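Putative aspartate aminotransferase (Thermus thermophilus, PDB 1IUG) probably catalyses pyridoxal-phosphate-dependent transamination, passing amino groups between amino acids and 2-oxo acids, as expected of a class-V aminotransferase. Local coordinates at residues V10-P14 and K15-A19; N70-A73 and P74-V78; G314-K317 and G318-R322. All blocks are in the same frame, centred on the assembly; numbering follows the deposited sequence.

Contact 1: residues V10-P14 and K15-A19; sequences VRLHP and KALEA
Lys-15 runs alongside the ring of His-13 at the start of helix 14-21, both side chains pointing the same way. His-13 is the N-cap. Its CG stands anti to the backbone N (chi1 -173°), which swings the ring forward along the chain. The CD2 edge then faces the backbone at the start of the helix, with Lys-15 N near the ring plane, 3.1 Å from His-13 CD2. From there Lys-15 can be followed outward. Its CB packs at 3.5 Å from His-13 CD2. Its CG lies beside the same edge, 4.0 Å from His-13 NE2. CD and CE then lead away from the ring. The tip, NZ, makes a salt bridge with Glu-245, while His-13 NE2 is 5.3 Å from Lys-15 NZ and not in contact with it.

The opening turn is held by the backbone: Ala-16 N donates to His-13 O over 2.9 Å, and Ala-16 CB also touches this oxygen. Pro-14 follows the cap directly, a usual place for proline because the first helical turn needs no N-H from it. The bond from Glu-18 N to Pro-14 O is weak at 3.3 Å.

Leu-12, just before the cap, and Leu-17, in the first turn, form a hydrophobic staple. The two side chains cross at about a right angle, with Leu-12 CD1 3.9 Å from Leu-17 CD2. The staple also faces the dimer partner: Leu-12 packs on Gln-24 and Leu-17 on Leu-20, both of the second subunit. On the side of its own chain, both segments lie against helix 233-246, with His-13 on Val-242 and Ala-19 on Ala-238.

Contact 2: residues N70-A73 and P74-V78; sequences NLFA and PGERV
Ala-73 and Glu-76 close a type II beta turn, with Glu-76 N bonded to Ala-73 O at 3.3 Å. The turn joins helix 60-71 to strand 77-82 in the large seven-stranded mixed sheet, an alpha-to-beta connection of the aminotransferase fold. Gly-75 sits at its third position with positive phi (96°), where a side chain would press on the carbonyl oxygen of Pro-74.

Glu-76 doubles the closure. Its CG lies beside its own backbone N, which directs the extended rest of the chain back over the turn, with CG 3.3 Å from Ala-73 O. The carboxylate then takes the N-H of Ala-73: Ala-73 N to Glu-76 OE1 is 2.9 Å and nearly straight (169°), with the donor above the carboxylate plane. A water links the other oxygen, OE2, to Leu-71 O. Lys-207 forms a long, weak ion pair with OE1. An alanine here would remove the carboxylate, and would probably leave Ala-73 N without its mate and the water with one fewer partner.

Next to the turn, Phe-72 and Val-78, both buried, pack together. Phe-72 also rests on Leu-99, and Val-78 on Val-101. Between the two, a CH-pi contact brings Val-78 CG1 over one ring face, 4.1 Å from the centroid of the Phe-72 ring and shifted toward the rim beside CD2.

Contact 3: residues G314-K317 and G318-R322; sequences GPLK and GKVFR
Leu-316 and Val-320 meet across a tight turn, both side chains turned to the buried side. The touch is between the root of one and a branch of the other: Leu-316 CB lies 3.8 Å from Val-320 CG2. Val-320 holds this methyl between its own backbone N and carbonyl carbon, which aims it back at the turn. CG2 is equally near Leu-316 O. Beyond CB the leucine turns aside, so its CB rather than its methyls makes the closest approach.

The two lysines of the turn diverge. Lys-319 sets its CB 3.5 Å from Leu-316 O, with its CG near Pro-315 O. Lys-317 heads for a different side. Its CG is anti to the backbone N (chi1 -154°), and a bend at chi2 brings Lys-317 CD back to 3.4 Å from Gly-318 N. The amino groups end far apart; as modelled, Lys-317 NZ is 11.0 Å from Lys-319 NZ, so the two charges probably oppose each other little.

The backbone angles of Lys-317 and Gly-318 are those of a type II beta turn. Lys-319 N closes it onto Leu-316 O at 2.9 Å. Val-320 N adds a weak second bond to the same oxygen, at 3.4 Å. Gly-318 has positive phi, and a CB there would clash with Lys-317 O.

The turn leads into strand 320-323, antiparallel to 307-311 and 285-288 in the smaller sheet. Val-320 also packs on Tyr-288. Arg-322, predicted to bind substrate, takes no part in the turn; its NH2 is bonded to Gly-311 O. Across the turn, the hydrogen bonds all run from main-chain N-H groups to one carbonyl oxygen. The closure therefore probably rests on backbone shape and apolar packing, with the lysine amino groups taking no part in these bonds.

How the contacts relate
The three contacts follow one another along the chain and do not touch. Contacts 1 and 2 lie on opposite sides of the chain's centre, their own centres 38 Å apart. Contacts 2 and 3 are 33 Å apart between centres. Contacts 1 and 3 are the closest pair, 30 Å between centres and about 11 Å between nearest atoms. Each is a local turn or cap leading into a regular element: a helix in contact 1, strands of two different sheets in contacts 2 and 3. The cofactor is bound to Lys-185. Contact 3 carries Arg-322, predicted to bind substrate, whereas contacts 1 and 2 lie away from these sites. Contact 1 alone meets the second subunit.

Contact 1: residues V10-P14 and K15-A19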
loop_
_atom_site.group_PDB
_atom_site.type_symbol
_atom_site.label_atom_id
_atom_site.label_comp_id
_atom_site.label_asym_id
_atom_site.label_seq_id
_atom_site.Cartn_x
_atom_site.Cartn_y
_atom_site.Cartn_z
ATOM N N VAL A 10 -10.724 7.705 9.727
ATOM C CA VAL A 10 -11.224 8.813 10.526
ATOM C C VAL A 10 -11.392 10.113 9.754
ATOM O O VAL A 10 -11.029 10.222 8.581
ATOM C CB VAL A 10 -10.285 9.118 11.727
ATOM C CG1 VAL A 10 -10.152 7.897 12.639
ATOM C CG2 VAL A 10 -8.917 9.579 11.224
ATOM N N ARG A 11 -11.956 11.086 10.460
ATOM C CA ARG A 11 -12.191 12.443 9.986
ATOM C C ARG A 11 -10.791 13.013 9.756
ATOM O O ARG A 11 -9.962 13.022 10.669
ATOM C CB ARG A 11 -12.902 13.191 11.112
ATOM C CG ARG A 11 -14.041 14.090 10.720
ATOM C CD ARG A 11 -13.646 15.215 9.821
ATOM N NE ARG A 11 -13.788 16.472 10.554
ATOM C CZ ARG A 11 -14.949 16.985 10.966
ATOM N NH1 ARG A 11 -16.096 16.359 10.717
ATOM N NH2 ARG A 11 -14.960 18.126 11.647
ATOM N N LEU A 12 -10.528 13.462 8.535
ATOM C CA LEU A 12 -9.215 13.984 8.176
ATOM C C LEU A 12 -8.824 15.346 8.731
ATOM O O LEU A 12 -9.637 16.265 8.829
ATOM C CB LEU A 12 -9.039 13.988 6.655
ATOM C CG LEU A 12 -9.116 12.641 5.933
ATOM C CD1 LEU A 12 -8.804 12.850 4.452
ATOM C CD2 LEU A 12 -8.138 11.643 6.554
ATOM N N HIS A 13 -7.555 15.456 9.099
ATOM C CA HIS A 13 -7.008 16.701 9.611
ATOM C C HIS A 13 -6.894 17.653 8.414
ATOM O O HIS A 13 -6.544 17.227 7.311
ATOM C CB HIS A 13 -5.625 16.446 10.218
ATOM C CG HIS A 13 -5.048 17.627 10.933
ATOM N ND1 HIS A 13 -4.978 17.703 12.307
ATOM C CD2 HIS A 13 -4.516 18.782 10.464
ATOM C CE1 HIS A 13 -4.430 18.853 12.654
ATOM N NE2 HIS A 13 -4.141 19.526 11.556
ATOM N N PRO A 14 -7.237 18.939 8.606
ATOM C CA PRO A 14 -7.177 19.958 7.552
ATOM C C PRO A 14 -5.838 20.009 6.796
ATOM O O PRO A 14 -5.817 20.201 5.579
ATOM C CB PRO A 14 -7.453 21.248 8.321
ATOM C CG PRO A 14 -8.444 20.788 9.344
ATOM C CD PRO A 14 -7.816 19.504 9.840
ATOM N N LYS A 15 -4.732 19.814 7.512
ATOM C CA LYS A 15 -3.401 19.820 6.901
ATOM C C LYS A 15 -3.221 18.664 5.909
ATOM O O LYS A 15 -2.447 18.768 4.956
ATOM C CB LYS A 15 -2.310 19.745 7.976
ATOM C CG LYS A 15 -1.938 21.077 8.629
ATOM C CD LYS A 15 -1.414 22.070 7.599
ATOM C CE LYS A 15 -1.017 23.416 8.206
ATOM N NZ LYS A 15 -1.208 23.508 9.683
ATOM N N ALA A 16 -3.936 17.565 6.141
ATOM C CA ALA A 16 -3.855 16.392 5.273
ATOM C C ALA A 16 -4.489 16.669 3.909
ATOM O O ALA A 16 -3.938 16.290 2.875
ATOM C CB ALA A 16 -4.520 15.178 5.947
ATOM N N LEU A 17 -5.636 17.347 3.915
ATOM C CA LEU A 17 -6.342 17.689 2.682
ATOM C C LEU A 17 -5.534 18.671 1.835
ATOM O O LEU A 17 -5.582 18.620 0.608
ATOM C CB LEU A 17 -7.729 18.256 2.993
ATOM C CG LEU A 17 -8.744 17.249 3.546
ATOM C CD1 LEU A 17 -9.979 17.970 4.060
ATOM C CD2 LEU A 17 -9.116 16.242 2.462
ATOM N N GLU A 18 -4.789 19.558 2.492
ATOM C CA GLU A 18 -3.951 20.522 1.780
ATOM C C GLU A 18 -2.833 19.781 1.060
ATOM O O GLU A 18 -2.547 20.043 -0.112
ATOM C CB GLU A 18 -3.318 21.518 2.750
ATOM C CG GLU A 18 -4.290 22.442 3.451
ATOM C CD GLU A 18 -3.578 23.467 4.309
ATOM O OE1 GLU A 18 -2.668 24.150 3.784
ATOM O OE2 GLU A 18 -3.921 23.586 5.505
ATOM N N ALA A 19 -2.204 18.859 1.783
ATOM C CA ALA A 19 -1.103 18.061 1.258
ATOM C C ALA A 19 -1.517 17.237 0.044
ATOM O O ALA A 19 -0.767 17.135 -0.923
ATOM C CB ALA A 19 -0.546 17.152 2.353
#

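Contact 2: residues N70-A73 and P74-V78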
loop_
_atom_site.group_PDB
_atom_site.type_symbol
_atom_site.label_atom_id
_atom_site.label_comp_id
_atom_site.label_asym_id
_atom_site.label_seq_id
_atom_site.Cartn_x
_atom_site.Cartn_y
_atom_site.Cartn_z
ATOM N N ASN A 70 10.291 -10.364 9.805
ATOM C CA ASN A 70 11.666 -9.903 9.907
ATOM C C ASN A 70 12.361 -10.003 11.259
ATOM O O ASN A 70 13.537 -9.662 11.367
ATOM C CB ASN A 70 11.771 -8.475 9.363
ATOM C CG ASN A 70 11.558 -8.408 7.863
ATOM O OD1 ASN A 70 12.512 -8.313 7.098
ATOM N ND2 ASN A 70 10.302 -8.462 7.437
ATOM N N LEU A 71 11.643 -10.458 12.281
ATOM C CA LEU A 71 12.227 -10.594 13.616
ATOM C C LEU A 71 12.203 -12.023 14.131
ATOM O O LEU A 71 12.883 -12.346 15.101
ATOM C CB LEU A 71 11.519 -9.681 14.616
ATOM C CG LEU A 71 11.837 -8.193 14.477
ATOM C CD1 LEU A 71 10.975 -7.403 15.434
ATOM C CD2 LEU A 71 13.314 -7.944 14.734
ATOM N N PHE A 72 11.414 -12.873 13.485
ATOM C CA PHE A 72 11.297 -14.266 13.886
ATOM C C PHE A 72 11.474 -15.194 12.686
ATOM O O PHE A 72 10.884 -14.977 11.621
ATOM C CB PHE A 72 9.939 -14.516 14.553
ATOM C CG PHE A 72 9.696 -13.673 15.776
ATOM C CD1 PHE A 72 8.911 -12.523 15.700
ATOM C CD2 PHE A 72 10.268 -14.016 16.998
ATOM C CE1 PHE A 72 8.699 -11.724 16.826
ATOM C CE2 PHE A 72 10.065 -13.228 18.129
ATOM C CZ PHE A 72 9.278 -12.077 18.043
ATOM N N ALA A 73 12.331 -16.197 12.851
ATOM C CA ALA A 73 12.589 -17.173 11.799
ATOM C C ALA A 73 11.642 -18.356 11.987
ATOM O O ALA A 73 11.121 -18.572 13.086
ATOM C CB ALA A 73 14.042 -17.633 11.848
ATOM N N PRO A 74 11.384 -19.123 10.911
ATOM C CA PRO A 74 10.489 -20.285 10.974
ATOM C C PRO A 74 10.910 -21.287 12.048
ATOM O O PRO A 74 12.093 -21.583 12.201
ATOM C CB PRO A 74 10.622 -20.888 9.576
ATOM C CG PRO A 74 10.872 -19.694 8.724
ATOM C CD PRO A 74 11.887 -18.935 9.538
ATOM N N GLY A 75 9.931 -21.785 12.798
ATOM C CA GLY A 75 10.215 -22.744 13.851
ATOM C C GLY A 75 10.357 -22.157 15.246
ATOM O O GLY A 75 10.293 -22.895 16.231
ATOM N N GLU A 76 10.540 -20.842 15.342
ATOM C CA GLU A 76 10.691 -20.184 16.641
ATOM C C GLU A 76 9.412 -20.140 17.479
ATOM O O GLU A 76 8.303 -20.045 16.952
ATOM C CB GLU A 76 11.273 -18.778 16.483
ATOM C CG GLU A 76 12.689 -18.750 15.929
ATOM C CD GLU A 76 13.398 -17.438 16.211
ATOM O OE1 GLU A 76 13.859 -16.774 15.258
ATOM O OE2 GLU A 76 13.507 -17.072 17.398
ATOM N N ARG A 77 9.606 -20.221 18.793
ATOM C CA ARG A 77 8.546 -20.215 19.806
ATOM C C ARG A 77 8.054 -18.799 20.138
ATOM O O ARG A 77 8.833 -17.960 20.595
ATOM C CB ARG A 77 9.112 -20.838 21.089
ATOM C CG ARG A 77 8.728 -22.276 21.418
ATOM C CD ARG A 77 7.237 -22.484 21.621
ATOM N NE ARG A 77 7.013 -23.616 22.523
ATOM C CZ ARG A 77 5.956 -23.761 23.319
ATOM N NH1 ARG A 77 4.998 -22.845 23.337
ATOM N NH2 ARG A 77 5.865 -24.817 24.117
ATOM N N VAL A 78 6.767 -18.537 19.930
ATOM C CA VAL A 78 6.212 -17.222 20.254
ATOM C C VAL A 78 4.903 -17.327 21.024
ATOM O O VAL A 78 4.075 -18.202 20.768
ATOM C CB VAL A 78 5.997 -16.315 19.009
ATOM C CG1 VAL A 78 7.328 -16.011 18.333
ATOM C CG2 VAL A 78 5.009 -16.949 18.042
HETATM O O HOH W 1 13.789 -14.253 17.028
#

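Contact 3: residues G314-K317 and G318-R322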
loop_
_atom_site.group_PDB
_atom_site.type_symbol
_atom_site.label_atom_id
_atom_site.label_comp_id
_atom_site.label_asym_id
_atom_site.label_seq_id
_atom_site.Cartn_x
_atom_site.Cartn_y
_atom_site.Cartn_z
ATOM N N GLY A 314 -16.522 -10.845 15.573
ATOM C CA GLY A 314 -16.372 -12.114 16.269
ATOM C C GLY A 314 -17.502 -12.356 17.259
ATOM O O GLY A 314 -18.670 -12.187 16.909
ATOM N N PRO A 315 -17.189 -12.734 18.511
ATOM C CA PRO A 315 -18.171 -13.000 19.570
ATOM C C PRO A 315 -19.057 -11.801 19.921
ATOM O O PRO A 315 -20.128 -11.967 20.511
ATOM C CB PRO A 315 -17.289 -13.387 20.757
ATOM C CG PRO A 315 -16.107 -14.021 20.103
ATOM C CD PRO A 315 -15.831 -13.074 18.966
ATOM N N LEU A 316 -18.597 -10.599 19.579
ATOM C CA LEU A 316 -19.343 -9.375 19.866
ATOM C C LEU A 316 -20.223 -8.919 18.703
ATOM O O LEU A 316 -20.905 -7.894 18.791
ATOM C CB LEU A 316 -18.383 -8.253 20.267
ATOM C CG LEU A 316 -17.512 -8.496 21.499
ATOM C CD1 LEU A 316 -16.661 -7.269 21.758
ATOM C CD2 LEU A 316 -18.383 -8.804 22.708
ATOM N N LYS A 317 -20.201 -9.686 17.615
ATOM C CA LYS A 317 -20.992 -9.394 16.419
ATOM C C LYS A 317 -22.473 -9.368 16.811
ATOM O O LYS A 317 -23.005 -10.348 17.337
ATOM C CB LYS A 317 -20.723 -10.481 15.367
ATOM C CG LYS A 317 -20.927 -10.097 13.900
ATOM C CD LYS A 317 -22.350 -9.664 13.581
ATOM C CE LYS A 317 -22.531 -9.300 12.103
ATOM N NZ LYS A 317 -21.295 -9.445 11.274
ATOM N N GLY A 318 -23.115 -8.224 16.593
ATOM C CA GLY A 318 -24.520 -8.075 16.927
ATOM C C GLY A 318 -24.808 -7.805 18.398
ATOM O O GLY A 318 -25.961 -7.581 18.772
ATOM N N LYS A 319 -23.767 -7.790 19.228
ATOM C CA LYS A 319 -23.920 -7.556 20.661
ATOM C C LYS A 319 -23.494 -6.163 21.139
ATOM O O LYS A 319 -23.898 -5.733 22.221
ATOM C CB LYS A 319 -23.123 -8.600 21.457
ATOM C CG LYS A 319 -23.624 -10.034 21.360
ATOM C CD LYS A 319 -25.056 -10.155 21.866
ATOM C CE LYS A 319 -25.594 -11.590 21.801
ATOM N NZ LYS A 319 -24.623 -12.586 21.259
ATOM N N VAL A 320 -22.668 -5.470 20.355
ATOM C CA VAL A 320 -22.165 -4.148 20.752
ATOM C C VAL A 320 -22.087 -3.104 19.631
ATOM O O VAL A 320 -22.327 -3.408 18.461
ATOM C CB VAL A 320 -20.728 -4.256 21.354
ATOM C CG1 VAL A 320 -20.682 -5.240 22.516
ATOM C CG2 VAL A 320 -19.727 -4.653 20.273
ATOM N N PHE A 321 -21.763 -1.868 20.018
ATOM C CA PHE A 321 -21.597 -0.777 19.066
ATOM C C PHE A 321 -20.425 0.076 19.486
ATOM O O PHE A 321 -20.071 0.084 20.669
ATOM C CB PHE A 321 -22.862 0.046 18.884
ATOM C CG PHE A 321 -23.239 0.954 20.003
ATOM C CD1 PHE A 321 -22.974 2.316 19.946
ATOM C CD2 PHE A 321 -23.928 0.452 21.101
ATOM C CE1 PHE A 321 -23.393 3.168 20.961
ATOM C CE2 PHE A 321 -24.353 1.295 22.123
ATOM C CZ PHE A 321 -24.085 2.656 22.053
ATOM N N ARG A 322 -19.800 0.800 18.566
ATOM C CA ARG A 322 -18.659 1.598 18.934
ATOM C C ARG A 322 -18.647 2.934 18.309
ATOM O O ARG A 322 -19.062 3.169 17.179
ATOM C CB ARG A 322 -17.366 0.858 18.641
ATOM C CG ARG A 322 -17.212 -0.386 19.506
ATOM C CD ARG A 322 -16.034 -1.210 19.063
ATOM N NE ARG A 322 -16.315 -1.829 17.781
ATOM C CZ ARG A 322 -15.423 -1.914 16.783
ATOM N NH1 ARG A 322 -14.203 -1.434 16.946
ATOM N NH2 ARG A 322 -15.779 -2.478 15.638
#